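Side-chain contacts in endo-1,4-beta-xylanase (Pseudoalteromonas haloplanktis, PDB 1H12), which hydrolyses internal beta-1,4 linkages of xylan as a cold-adapted family 8 glycoside hydrolase: residues A[287-292]-A[299-304]; A[18-23]-A[363-368]; A[145-150]-A[177-182]; A[139-144]-A[191-196]. All coordinates share one frame; numbering follows the deposited sequence.

Contact 1 of 4, residues A[287-292]-A[299-304]; sequences MNVGLD and QAWHKS
Asp-292 meets the imidazole of His-302 at its edge, the carboxylate turned 20° from the ring and so nearly coplanar with it. Trp-301, its CG lodged between the backbone N and the carbonyl carbon, lays its indole over one face of the same imidazole, CE2 close above the middle of the ring. At the edge the bond runs from His-302 NE2 to Asp-292 OD1, 2.8 Å long and almost straight (175°), and it uses the anti lone pair of the carboxylate oxygen. Also at the edge is the backbone carbonyl of Val-289, whose O is 3.5 Å from His-302 CD2. The axes of the short segments 287-292 and 300-304 run at 143°, an antiparallel pair of consecutive helices consistent with the (alpha/alpha)6 barrel of family 8. On the ND1 side, Gln-299 at the N-cap donates its backbone N-H to His-302 ND1 (3.0 Å) from well outside the ring plane. Both ring nitrogens are thus held, NE2 as donor and ND1 as acceptor. Val-289 supplies the apolar part: CG1 rests 3.8 Å from His-302 CB, while CG2 comes 4.0 Å from Trp-301 CZ3. Asp-292 OD2 forms a salt bridge with Arg-233 of helix 219-243.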
loop_
_atom_site.group_PDB
_atom_site.type_symbol
_atom_site.label_atom_id
_atom_site.label_comp_id
_atom_site.label_asym_id
_atom_site.label_seq_id
_atom_site.Cartn_x
_atom_site.Cartn_y
_atom_site.Cartn_z
ATOM N N MET A 287 3.857 7.911 1.109
ATOM C CA MET A 287 2.763 7.454 1.956
ATOM C C MET A 287 3.300 6.479 3.028
ATOM O O MET A 287 2.964 6.615 4.209
ATOM C CB MET A 287 1.698 6.777 1.100
ATOM C CG MET A 287 0.503 6.292 1.801
ATOM S SD MET A 287 -0.603 5.436 0.703
ATOM C CE MET A 287 0.051 4.077 0.181
ATOM N N ASN A 288 4.106 5.521 2.591
ATOM C CA ASN A 288 4.697 4.560 3.498
ATOM C C ASN A 288 5.634 5.216 4.498
ATOM O O ASN A 288 5.718 4.789 5.645
ATOM C CB ASN A 288 5.448 3.498 2.726
ATOM C CG ASN A 288 4.593 2.633 1.853
ATOM O OD1 ASN A 288 3.376 2.478 2.090
ATOM N ND2 ASN A 288 5.213 2.016 0.853
ATOM N N VAL A 289 6.373 6.233 4.066
ATOM C CA VAL A 289 7.254 6.985 4.971
ATOM C C VAL A 289 6.402 7.689 6.046
ATOM O O VAL A 289 6.764 7.670 7.218
ATOM C CB VAL A 289 8.149 7.945 4.191
ATOM C CG1 VAL A 289 8.956 8.832 5.127
ATOM C CG2 VAL A 289 9.087 7.198 3.275
ATOM N N GLY A 290 5.303 8.311 5.644
ATOM C CA GLY A 290 4.371 8.914 6.614
ATOM C C GLY A 290 3.830 7.875 7.595
ATOM O O GLY A 290 3.758 8.114 8.802
ATOM N N LEU A 291 3.381 6.728 7.070
ATOM C CA LEU A 291 2.915 5.649 7.892
ATOM C C LEU A 291 3.972 5.270 8.940
ATOM O O LEU A 291 3.689 5.161 10.126
ATOM C CB LEU A 291 2.511 4.467 6.989
ATOM C CG LEU A 291 1.968 3.220 7.612
ATOM C CD1 LEU A 291 1.400 2.337 6.490
ATOM C CD2 LEU A 291 2.954 2.411 8.431
ATOM N N ASP A 292 5.196 5.058 8.470
ATOM C CA ASP A 292 6.262 4.638 9.342
ATOM C C ASP A 292 6.547 5.691 10.407
ATOM O O ASP A 292 6.762 5.358 11.598
ATOM C CB ASP A 292 7.503 4.288 8.581
ATOM C CG ASP A 292 8.492 3.533 9.437
ATOM O OD1 ASP A 292 9.610 4.061 9.707
ATOM O OD2 ASP A 292 8.160 2.410 9.863
ATOM N N GLN A 299 12.027 10.196 12.282
ATOM C CA GLN A 299 13.440 10.473 12.342
ATOM C C GLN A 299 13.797 11.478 11.237
ATOM O O GLN A 299 12.981 11.835 10.404
ATOM C CB GLN A 299 14.229 9.199 12.164
ATOM C CG GLN A 299 13.928 8.061 13.120
ATOM N N ALA A 300 15.015 11.972 11.276
ATOM C CA ALA A 300 15.427 12.974 10.317
ATOM C C ALA A 300 15.213 12.490 8.872
ATOM O O ALA A 300 14.825 13.291 8.025
ATOM C CB ALA A 300 16.919 13.364 10.541
ATOM N N TRP A 301 15.496 11.212 8.591
ATOM C CA TRP A 301 15.370 10.775 7.202
ATOM C C TRP A 301 13.911 10.817 6.727
ATOM O O TRP A 301 13.668 11.111 5.551
ATOM C CB TRP A 301 15.983 9.409 6.964
ATOM C CG TRP A 301 15.208 8.214 7.509
ATOM C CD1 TRP A 301 15.350 7.597 8.710
ATOM C CD2 TRP A 301 14.198 7.491 6.793
ATOM N NE1 TRP A 301 14.462 6.543 8.800
ATOM C CE2 TRP A 301 13.726 6.464 7.654
ATOM C CE3 TRP A 301 13.657 7.615 5.533
ATOM C CZ2 TRP A 301 12.738 5.556 7.256
ATOM C CZ3 TRP A 301 12.626 6.719 5.177
ATOM C CH2 TRP A 301 12.205 5.732 6.018
ATOM N N HIS A 302 12.940 10.510 7.595
ATOM C CA HIS A 302 11.551 10.555 7.166
ATOM C C HIS A 302 11.182 11.963 6.735
ATOM O O HIS A 302 10.527 12.186 5.717
ATOM C CB HIS A 302 10.559 10.182 8.270
ATOM C CG HIS A 302 10.707 8.811 8.849
ATOM N ND1 HIS A 302 11.601 8.521 9.859
ATOM C CD2 HIS A 302 10.005 7.677 8.599
ATOM C CE1 HIS A 302 11.407 7.254 10.186
ATOM N NE2 HIS A 302 10.457 6.706 9.436
ATOM N N LYS A 303 11.583 12.920 7.556
ATOM C CA LYS A 303 11.227 14.325 7.354
ATOM C C LYS A 303 11.863 14.840 6.096
ATOM O O LYS A 303 11.221 15.543 5.304
ATOM C CB LYS A 303 11.653 15.129 8.590
ATOM C CG LYS A 303 10.977 14.725 9.859
ATOM C CD LYS A 303 11.702 15.376 11.105
ATOM C CE LYS A 303 11.310 14.920 12.321
ATOM N NZ LYS A 303 12.078 15.671 13.420
ATOM N N SER A 304 13.138 14.569 5.889
ATOM C CA SER A 304 13.817 15.021 4.691
ATOM C C SER A 304 13.189 14.398 3.443
ATOM O O SER A 304 12.986 15.052 2.430
ATOM C CB SER A 304 15.325 14.667 4.802
ATOM O OG SER A 304 16.023 15.030 3.653
#

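Contact 2 of 4, residues A[18-23]-A[363-368]; sequences RNLAQE and EFFNEF
Ala-21 and Phe-365 mark the closest backbone approach of the short helix 20-23 and helix 358-369, their CA atoms 8.1 Å apart. Phe-365 bridges the space between the two backbones. Its CG is anti to the backbone N (chi1 -172°), which carries the ring toward the other segment. The outer carbon CZ comes 3.6 Å from Ala-21 CA and 3.8 Å from Ala-21 CB, so backbone and methyl group share the end of the ring. Leu-20 meets the CD1-CE1 side of the ring obliquely, extending the opposite way past it; Leu-20 CD2 is 3.8 Å from Phe-365 CD1, and CG packs against CD1 and CE1 as well. No hydrogen bond crosses the interface, which is wholly apolar and buried. Polar bonds within residues 18-23 brace the small helix instead. Asn-19 at the N-cap takes the backbone N of Gln-22 on its OD1 (3.1 Å), the donor standing above the plane of the amide. Arg-18 grips Glu-23 side-on: NE reaches OE2 of Glu-23, and NH2 reaches OE1 of the same carboxylate at 2.8 Å, both on the syn side. This salt bridge ties the residue before the N-cap to Glu-23, the last residue of the short helix. Around the contact, Phe-2 touches Leu-20, Ile-29 of helix 29-40 packs on Ala-21, and the ring of Trp-369 meets Phe-365. A backbone bond with Val-393, just after helix 379-392, also holds Ala-21.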
loop_
_atom_site.group_PDB
_atom_site.type_symbol
_atom_site.label_atom_id
_atom_site.label_comp_id
_atom_site.label_asym_id
_atom_site.label_seq_id
_atom_site.Cartn_x
_atom_site.Cartn_y
_atom_site.Cartn_z
ATOM N N ARG A 18 -2.269 10.177 15.988
ATOM C CA ARG A 18 -2.651 11.465 15.464
ATOM C C ARG A 18 -3.905 11.333 14.649
ATOM O O ARG A 18 -4.172 10.302 14.000
ATOM C CB ARG A 18 -1.569 12.045 14.567
ATOM C CG ARG A 18 -0.290 12.372 15.279
ATOM C CD ARG A 18 0.837 12.822 14.356
ATOM N NE ARG A 18 0.499 14.058 13.660
ATOM C CZ ARG A 18 1.310 14.654 12.792
ATOM N NH1 ARG A 18 2.448 14.068 12.459
ATOM N NH2 ARG A 18 0.989 15.802 12.241
ATOM N N ASN A 19 -4.688 12.408 14.659
ATOM C CA ASN A 19 -5.818 12.627 13.768
ATOM C C ASN A 19 -5.496 13.845 12.947
ATOM O O ASN A 19 -5.737 14.991 13.358
ATOM C CB ASN A 19 -7.113 12.801 14.583
ATOM C CG ASN A 19 -8.354 12.921 13.718
ATOM O OD1 ASN A 19 -8.295 13.303 12.555
ATOM N ND2 ASN A 19 -9.522 12.591 14.312
ATOM N N LEU A 20 -4.858 13.627 11.802
ATOM C CA LEU A 20 -4.374 14.708 10.954
ATOM C C LEU A 20 -5.494 15.615 10.514
ATOM O O LEU A 20 -5.345 16.852 10.521
ATOM C CB LEU A 20 -3.581 14.169 9.772
ATOM C CG LEU A 20 -3.056 15.198 8.819
ATOM C CD1 LEU A 20 -2.072 16.162 9.448
ATOM C CD2 LEU A 20 -2.322 14.481 7.646
ATOM N N ALA A 21 -6.633 15.064 10.144
ATOM C CA ALA A 21 -7.754 15.867 9.733
ATOM C C ALA A 21 -8.214 16.812 10.845
ATOM O O ALA A 21 -8.569 17.961 10.566
ATOM C CB ALA A 21 -8.903 14.997 9.262
ATOM N N GLN A 22 -8.184 16.327 12.072
ATOM C CA GLN A 22 -8.552 17.177 13.217
ATOM C C GLN A 22 -7.525 18.268 13.413
ATOM O O GLN A 22 -7.882 19.429 13.686
ATOM C CB GLN A 22 -8.674 16.315 14.463
ATOM C CG GLN A 22 -9.163 17.038 15.674
ATOM C CD GLN A 22 -9.335 16.002 16.811
ATOM O OE1 GLN A 22 -8.377 15.396 17.290
ATOM N NE2 GLN A 22 -10.566 15.728 17.150
ATOM N N GLU A 23 -6.240 17.937 13.319
ATOM C CA GLU A 23 -5.202 18.956 13.377
ATOM C C GLU A 23 -5.438 20.049 12.353
ATOM O O GLU A 23 -5.186 21.251 12.630
ATOM C CB GLU A 23 -3.803 18.342 13.149
ATOM C CG GLU A 23 -3.372 17.365 14.215
ATOM C CD GLU A 23 -2.003 16.762 13.989
ATOM O OE1 GLU A 23 -1.223 17.325 13.171
ATOM O OE2 GLU A 23 -1.698 15.713 14.650
ATOM N N GLU A 363 -1.615 22.930 2.049
ATOM C CA GLU A 363 -1.926 22.771 0.659
ATOM C C GLU A 363 -2.198 21.311 0.286
ATOM O O GLU A 363 -3.234 21.033 -0.323
ATOM C CB GLU A 363 -0.762 23.226 -0.191
ATOM N N PHE A 364 -1.294 20.395 0.612
ATOM C CA PHE A 364 -1.469 18.993 0.225
ATOM C C PHE A 364 -2.678 18.405 0.958
ATOM O O PHE A 364 -3.438 17.642 0.375
ATOM C CB PHE A 364 -0.234 18.168 0.433
ATOM C CG PHE A 364 0.845 18.384 -0.623
ATOM C CD1 PHE A 364 0.819 17.619 -1.771
ATOM C CD2 PHE A 364 1.809 19.351 -0.479
ATOM C CE1 PHE A 364 1.762 17.830 -2.772
ATOM C CE2 PHE A 364 2.759 19.575 -1.487
ATOM C CZ PHE A 364 2.686 18.807 -2.635
ATOM N N PHE A 365 -2.888 18.766 2.218
ATOM C CA PHE A 365 -3.997 18.178 2.902
ATOM C C PHE A 365 -5.332 18.655 2.317
ATOM O O PHE A 365 -6.261 17.868 2.086
ATOM C CB PHE A 365 -3.987 18.445 4.404
ATOM C CG PHE A 365 -5.053 17.656 5.089
ATOM C CD1 PHE A 365 -4.830 16.330 5.408
ATOM C CD2 PHE A 365 -6.315 18.174 5.330
ATOM C CE1 PHE A 365 -5.839 15.565 5.947
ATOM C CE2 PHE A 365 -7.310 17.374 5.893
ATOM C CZ PHE A 365 -7.052 16.082 6.183
ATOM N N ASN A 366 -5.433 19.971 2.084
ATOM C CA ASN A 366 -6.680 20.500 1.539
ATOM C C ASN A 366 -6.974 20.026 0.141
ATOM O O ASN A 366 -8.133 19.801 -0.222
ATOM C CB ASN A 366 -6.741 22.020 1.733
ATOM C CG ASN A 366 -7.033 22.325 3.215
ATOM O OD1 ASN A 366 -8.036 21.911 3.678
ATOM N ND2 ASN A 366 -6.124 22.881 3.928
ATOM N N GLU A 367 -5.947 19.801 -0.672
ATOM C CA GLU A 367 -6.150 19.252 -2.004
ATOM C C GLU A 367 -6.739 17.851 -1.924
ATOM O O GLU A 367 -7.463 17.445 -2.844
ATOM C CB GLU A 367 -4.880 19.241 -2.820
ATOM C CG GLU A 367 -4.509 20.652 -3.210
ATOM C CD GLU A 367 -3.302 20.753 -4.070
ATOM O OE1 GLU A 367 -2.940 19.676 -4.640
ATOM O OE2 GLU A 367 -2.763 21.933 -4.218
ATOM N N PHE A 368 -6.395 17.094 -0.903
ATOM C CA PHE A 368 -6.992 15.764 -0.689
ATOM C C PHE A 368 -8.405 15.853 -0.098
ATOM O O PHE A 368 -9.316 15.206 -0.566
ATOM C CB PHE A 368 -6.091 14.939 0.224
ATOM C CG PHE A 368 -6.725 13.697 0.771
ATOM C CD1 PHE A 368 -7.001 12.593 -0.023
ATOM C CD2 PHE A 368 -7.082 13.618 2.079
ATOM C CE1 PHE A 368 -7.599 11.468 0.423
ATOM C CE2 PHE A 368 -7.712 12.477 2.562
ATOM C CZ PHE A 368 -7.956 11.407 1.743
#

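Contact 3 of 4, residues A[145-150]-A[177-182]; sequences GEEYFA and NTIKNK
Ile-179 carries the apolar packing, pushing its terminal methyl against the surface of helix 143-160. Its CG1 is anti to the carbonyl carbon (chi1 -65°), and the extended second torsion sends CD1 onto the surface formed by Glu-146, Glu-147 and Ala-150. There CD1 lies 3.6 Å from the backbone O of Glu-146, 3.9 Å from Glu-147 CA and 4.2 Å from Ala-150 CB, so the methyl rests largely on main chain. Glu-146 adds the aliphatic base of its side chain, with CB 3.9 Å from Ile-179 CG1.

Polar bonds between the two segments are absent, and the glutamate ends are engaged outside them. Glu-146 bends at chi2 (83°), which swings its carboxylate off the isoleucine; OE2 accepts from the backbone N of Tyr-122. Glu-147 OE2 is hydrogen-bonded to the hydroxyl of Tyr-209. One oxygen of each buried glutamate, OE2, thus has a partner while the stems serve as packing surface.

The axes of segments 145-150 and 177-182 approach to 10.1 Å at 151°, close to antiparallel. Helices 143-160 and 168-182, consecutive in the chain, pair here in a way consistent with the (alpha/alpha)6 barrel of family 8 glycoside hydrolases.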
loop_
_atom_site.group_PDB
_atom_site.type_symbol
_atom_site.label_atom_id
_atom_site.label_comp_id
_atom_site.label_asym_id
_atom_site.label_seq_id
_atom_site.Cartn_x
_atom_site.Cartn_y
_atom_site.Cartn_z
ATOM N N GLY A 145 1.241 -7.279 -1.950
ATOM C CA GLY A 145 -0.046 -7.900 -1.663
ATOM C C GLY A 145 0.078 -8.886 -0.497
ATOM O O GLY A 145 -0.658 -8.773 0.473
ATOM N N GLU A 146 1.020 -9.821 -0.575
ATOM C CA GLU A 146 1.240 -10.743 0.523
ATOM C C GLU A 146 1.584 -9.987 1.809
ATOM O O GLU A 146 1.116 -10.384 2.886
ATOM C CB GLU A 146 2.370 -11.738 0.189
ATOM C CG GLU A 146 2.007 -12.823 -0.806
ATOM C CD GLU A 146 2.075 -12.505 -2.298
ATOM O OE1 GLU A 146 2.090 -11.290 -2.654
ATOM O OE2 GLU A 146 2.123 -13.468 -3.077
ATOM N N GLU A 147 2.385 -8.921 1.726
ATOM C CA GLU A 147 2.671 -8.139 2.911
ATOM C C GLU A 147 1.406 -7.613 3.580
ATOM O O GLU A 147 1.235 -7.716 4.802
ATOM C CB GLU A 147 3.625 -6.976 2.596
ATOM C CG GLU A 147 4.991 -7.409 2.129
ATOM C CD GLU A 147 5.949 -6.277 1.931
ATOM O OE1 GLU A 147 5.509 -5.297 1.207
ATOM O OE2 GLU A 147 7.066 -6.276 2.438
ATOM N N TYR A 148 0.531 -6.983 2.786
ATOM C CA TYR A 148 -0.722 -6.469 3.320
ATOM C C TYR A 148 -1.642 -7.592 3.776
ATOM O O TYR A 148 -2.356 -7.431 4.768
ATOM C CB TYR A 148 -1.421 -5.533 2.341
ATOM C CG TYR A 148 -1.010 -4.084 2.414
ATOM C CD1 TYR A 148 -1.675 -3.218 3.260
ATOM C CD2 TYR A 148 0.021 -3.579 1.639
ATOM C CE1 TYR A 148 -1.388 -1.885 3.280
ATOM C CE2 TYR A 148 0.353 -2.228 1.693
ATOM C CZ TYR A 148 -0.376 -1.382 2.516
ATOM O OH TYR A 148 -0.121 -0.029 2.560
ATOM N N PHE A 149 -1.678 -8.748 3.069
ATOM C CA PHE A 149 -2.498 -9.828 3.541
ATOM C C PHE A 149 -2.071 -10.257 4.937
ATOM O O PHE A 149 -2.901 -10.471 5.827
ATOM C CB PHE A 149 -2.434 -11.077 2.634
ATOM C CG PHE A 149 -3.149 -11.010 1.293
ATOM C CD1 PHE A 149 -4.450 -10.533 1.177
ATOM C CD2 PHE A 149 -2.565 -11.534 0.160
ATOM C CE1 PHE A 149 -5.113 -10.571 -0.017
ATOM C CE2 PHE A 149 -3.238 -11.575 -1.046
ATOM C CZ PHE A 149 -4.523 -11.082 -1.128
ATOM N N ALA A 150 -0.744 -10.438 5.132
ATOM C CA ALA A 150 -0.261 -10.853 6.455
ATOM C C ALA A 150 -0.625 -9.843 7.519
ATOM O O ALA A 150 -1.081 -10.194 8.613
ATOM C CB ALA A 150 1.235 -11.050 6.407
ATOM N N ASN A 177 5.415 -16.868 6.529
ATOM C CA ASN A 177 6.430 -17.865 6.091
ATOM C C ASN A 177 6.598 -17.867 4.595
ATOM O O ASN A 177 7.715 -18.006 4.099
ATOM C CB ASN A 177 5.981 -19.241 6.592
ATOM C CG ASN A 177 6.218 -19.416 8.088
ATOM O OD1 ASN A 177 6.867 -18.643 8.715
ATOM N ND2 ASN A 177 5.556 -20.409 8.646
ATOM N N THR A 178 5.487 -17.688 3.855
ATOM C CA THR A 178 5.581 -17.548 2.417
ATOM C C THR A 178 6.428 -16.350 2.016
ATOM O O THR A 178 7.251 -16.428 1.104
ATOM C CB THR A 178 4.185 -17.507 1.808
ATOM O OG1 THR A 178 3.596 -18.809 1.984
ATOM C CG2 THR A 178 4.194 -17.122 0.336
ATOM N N ILE A 179 6.212 -15.213 2.663
ATOM C CA ILE A 179 7.015 -14.029 2.350
ATOM C C ILE A 179 8.495 -14.347 2.571
ATOM O O ILE A 179 9.341 -14.075 1.713
ATOM C CB ILE A 179 6.548 -12.819 3.167
ATOM C CG1 ILE A 179 5.140 -12.412 2.780
ATOM C CG2 ILE A 179 7.520 -11.664 2.934
ATOM C CD1 ILE A 179 4.478 -11.452 3.785
ATOM N N LYS A 180 8.818 -14.880 3.748
ATOM C CA LYS A 180 10.185 -15.189 4.066
ATOM C C LYS A 180 10.815 -16.173 3.088
ATOM O O LYS A 180 11.961 -15.983 2.667
ATOM C CB LYS A 180 10.240 -15.726 5.509
ATOM C CG LYS A 180 11.619 -16.115 5.970
ATOM C CD LYS A 180 11.564 -16.467 7.490
ATOM C CE LYS A 180 12.851 -16.819 8.067
ATOM N NZ LYS A 180 12.377 -17.271 9.469
ATOM N N ASN A 181 10.086 -17.222 2.745
ATOM C CA ASN A 181 10.653 -18.299 1.953
ATOM C C ASN A 181 10.628 -18.070 0.460
ATOM O O ASN A 181 11.434 -18.702 -0.251
ATOM C CB ASN A 181 9.898 -19.592 2.244
ATOM C CG ASN A 181 10.117 -20.098 3.614
ATOM O OD1 ASN A 181 11.122 -19.878 4.207
ATOM N ND2 ASN A 181 9.114 -20.875 4.102
ATOM N N LYS A 182 9.723 -17.253 -0.032
ATOM C CA LYS A 182 9.532 -17.057 -1.443
ATOM C C LYS A 182 9.755 -15.654 -1.948
ATOM O O LYS A 182 9.992 -15.470 -3.148
ATOM C CB LYS A 182 8.080 -17.463 -1.845
ATOM C CG LYS A 182 7.673 -18.856 -1.429
ATOM C CD LYS A 182 8.442 -20.011 -2.050
ATOM C CE LYS A 182 7.940 -21.345 -1.575
ATOM N NZ LYS A 182 8.739 -22.457 -2.147
#

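Contact 4 of 4, residues A[139-144]-A[191-196]; sequences EGPAPD and FSPYID
Pro-141 and Pro-193 touch through their pyrrolidine rings, CG of Pro-141 standing 3.8 Å from CD of Pro-193, with CG of Pro-193 only slightly farther off. A third proline, Pro-143, sets its CD 3.6 Å from the backbone O of Phe-191. The main chains are bridged by a water rather than bonded directly. It donates to Pro-141 O at 2.7 Å and to Phe-191 O at 2.8 Å. The two bonds open at about 110° at the water, close to its own geometry, so both protons are spent on joining two carbonyls that lie 4.5 Å apart, O to O. The CB of Phe-191 is directed away from residues 139-144, so it is the backbone carbonyl that meets them.

The next shell shapes the loop that presents Pro-193. Residues Ser-192 to Ile-195 form a type I beta turn, closed by a weak backbone bond. The chi1 of Ser-192 (173°) sets OG where it can accept from the backbone N of Tyr-194 at 2.9 Å, making an ST turn. Pro-193 CB lies over one face of the Tyr-194 ring, toward the rim, and the hydroxyl of that tyrosine is hydrogen-bonded to Asp-115.

Farther out, Asp-196 is salt-bridged to Arg-190, and Asp-144 to Arg-284. The contact therefore fastens the loop between strand 188-189 and helix 206-215 to the corner through which the chain passes from strand 138-139 into helix 143-160, where Ala-142 packs on helix 77-89.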
loop_
_atom_site.group_PDB
_atom_site.type_symbol
_atom_site.label_atom_id
_atom_site.label_comp_id
_atom_site.label_asym_id
_atom_site.label_seq_id
_atom_site.Cartn_x
_atom_site.Cartn_y
_atom_site.Cartn_z
ATOM N N GLU A 139 0.427 -15.922 -12.787
ATOM C CA GLU A 139 0.645 -16.583 -11.516
ATOM C C GLU A 139 1.736 -15.934 -10.671
ATOM O O GLU A 139 1.827 -16.223 -9.484
ATOM C CB GLU A 139 1.039 -18.014 -11.714
ATOM C CG GLU A 139 -0.036 -18.894 -12.353
ATOM C CD GLU A 139 0.477 -20.320 -12.626
ATOM O OE1 GLU A 139 1.654 -20.459 -12.967
ATOM O OE2 GLU A 139 -0.237 -21.276 -12.492
ATOM N N GLY A 140 2.549 -15.084 -11.240
ATOM C CA GLY A 140 3.583 -14.437 -10.467
ATOM C C GLY A 140 2.962 -13.469 -9.435
ATOM O O GLY A 140 1.869 -12.943 -9.653
ATOM N N PRO A 141 3.650 -13.233 -8.336
ATOM C CA PRO A 141 3.132 -12.376 -7.273
ATOM C C PRO A 141 3.422 -10.900 -7.491
ATOM O O PRO A 141 4.283 -10.516 -8.275
ATOM C CB PRO A 141 3.875 -12.883 -6.047
ATOM C CG PRO A 141 5.258 -13.247 -6.594
ATOM C CD PRO A 141 4.970 -13.839 -7.965
ATOM N N ALA A 142 2.704 -10.078 -6.733
ATOM C CA ALA A 142 3.024 -8.664 -6.501
ATOM C C ALA A 142 3.266 -8.603 -4.980
ATOM O O ALA A 142 2.296 -8.491 -4.232
ATOM C CB ALA A 142 1.926 -7.739 -6.915
ATOM N N PRO A 143 4.523 -8.764 -4.535
ATOM C CA PRO A 143 4.752 -9.105 -3.113
ATOM C C PRO A 143 4.234 -8.193 -2.044
ATOM O O PRO A 143 4.078 -8.648 -0.914
ATOM C CB PRO A 143 6.249 -9.283 -3.060
ATOM C CG PRO A 143 6.590 -9.878 -4.423
ATOM C CD PRO A 143 5.707 -9.083 -5.360
ATOM N N ASP A 144 3.973 -6.899 -2.313
ATOM C CA ASP A 144 3.297 -6.119 -1.304
ATOM C C ASP A 144 1.871 -6.551 -1.030
ATOM O O ASP A 144 1.346 -6.244 0.036
ATOM C CB ASP A 144 3.410 -4.623 -1.545
ATOM C CG ASP A 144 2.707 -4.091 -2.780
ATOM O OD1 ASP A 144 2.570 -4.893 -3.763
ATOM O OD2 ASP A 144 2.330 -2.906 -2.788
ATOM N N PHE A 191 10.977 -7.677 -5.687
ATOM C CA PHE A 191 10.044 -7.427 -6.758
ATOM C C PHE A 191 9.579 -8.706 -7.420
ATOM O O PHE A 191 8.405 -8.836 -7.776
ATOM C CB PHE A 191 10.668 -6.477 -7.793
ATOM C CG PHE A 191 9.712 -6.162 -8.918
ATOM C CD1 PHE A 191 8.660 -5.322 -8.732
ATOM C CD2 PHE A 191 9.908 -6.726 -10.173
ATOM C CE1 PHE A 191 7.812 -5.025 -9.766
ATOM C CE2 PHE A 191 9.035 -6.466 -11.190
ATOM C CZ PHE A 191 8.016 -5.594 -10.993
ATOM N N SER A 192 10.490 -9.663 -7.599
ATOM C CA SER A 192 10.185 -10.912 -8.275
ATOM C C SER A 192 10.987 -12.066 -7.697
ATOM O O SER A 192 12.182 -11.919 -7.474
ATOM C CB SER A 192 10.536 -10.803 -9.750
ATOM O OG SER A 192 10.405 -12.061 -10.439
ATOM N N PRO A 193 10.384 -13.231 -7.552
ATOM C CA PRO A 193 11.159 -14.435 -7.235
ATOM C C PRO A 193 12.255 -14.751 -8.248
ATOM O O PRO A 193 13.165 -15.501 -7.945
ATOM C CB PRO A 193 10.114 -15.565 -7.264
ATOM C CG PRO A 193 8.864 -14.884 -6.884
ATOM C CD PRO A 193 8.940 -13.548 -7.574
ATOM N N TYR A 194 12.116 -14.252 -9.473
ATOM C CA TYR A 194 12.935 -14.652 -10.621
ATOM C C TYR A 194 14.046 -13.691 -10.939
ATOM O O TYR A 194 14.799 -13.935 -11.892
ATOM C CB TYR A 194 12.065 -14.867 -11.824
ATOM C CG TYR A 194 10.964 -15.871 -11.617
ATOM C CD1 TYR A 194 11.193 -17.229 -11.615
ATOM C CD2 TYR A 194 9.679 -15.446 -11.309
ATOM C CE1 TYR A 194 10.216 -18.127 -11.332
ATOM C CE2 TYR A 194 8.677 -16.328 -11.026
ATOM C CZ TYR A 194 8.942 -17.679 -11.052
ATOM O OH TYR A 194 7.927 -18.576 -10.783
ATOM N N ILE A 195 14.169 -12.593 -10.194
ATOM C CA ILE A 195 15.180 -11.577 -10.446
ATOM C C ILE A 195 15.835 -11.223 -9.132
ATOM O O ILE A 195 15.139 -10.988 -8.148
ATOM C CB ILE A 195 14.580 -10.294 -11.071
ATOM C CG1 ILE A 195 13.702 -10.615 -12.261
ATOM C CG2 ILE A 195 15.699 -9.329 -11.407
ATOM C CD1 ILE A 195 12.936 -9.412 -12.795
ATOM N N ASP A 196 17.167 -11.255 -9.073
ATOM C CA ASP A 196 17.885 -10.893 -7.862
ATOM C C ASP A 196 18.372 -9.462 -7.912
ATOM O O ASP A 196 18.330 -8.797 -8.925
ATOM C CB ASP A 196 19.039 -11.889 -7.654
ATOM C CG ASP A 196 18.581 -13.245 -7.352
ATOM O OD1 ASP A 196 17.412 -13.534 -6.995
ATOM O OD2 ASP A 196 19.428 -14.174 -7.451
HETATM O O HOH W 1 6.862 -10.901 -8.867
#

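Contacts 1, 2 and 3 are buried, whereas contact 4 is partly buried and joins a loop to a chain corner at the start of helix 143-160. Contacts 3 and 4 share that helix and touch: Glu-146 OE2 is 3.5 Å from Pro-141 CB, with contact 3 nested inside the chain loop closed by contact 4. Contacts 1 and 3 both join consecutive antiparallel helices, one through a histidine-carboxylate hydrogen bond, the other through an isoleucine on backbone. Contact 2 spans nearly the whole chain, packing one phenylalanine ring on aliphatic side chains, about 35 Å between centres from contact 4 and across the chain's centre from it. Contact 4 joins its segments partly through a bridging water.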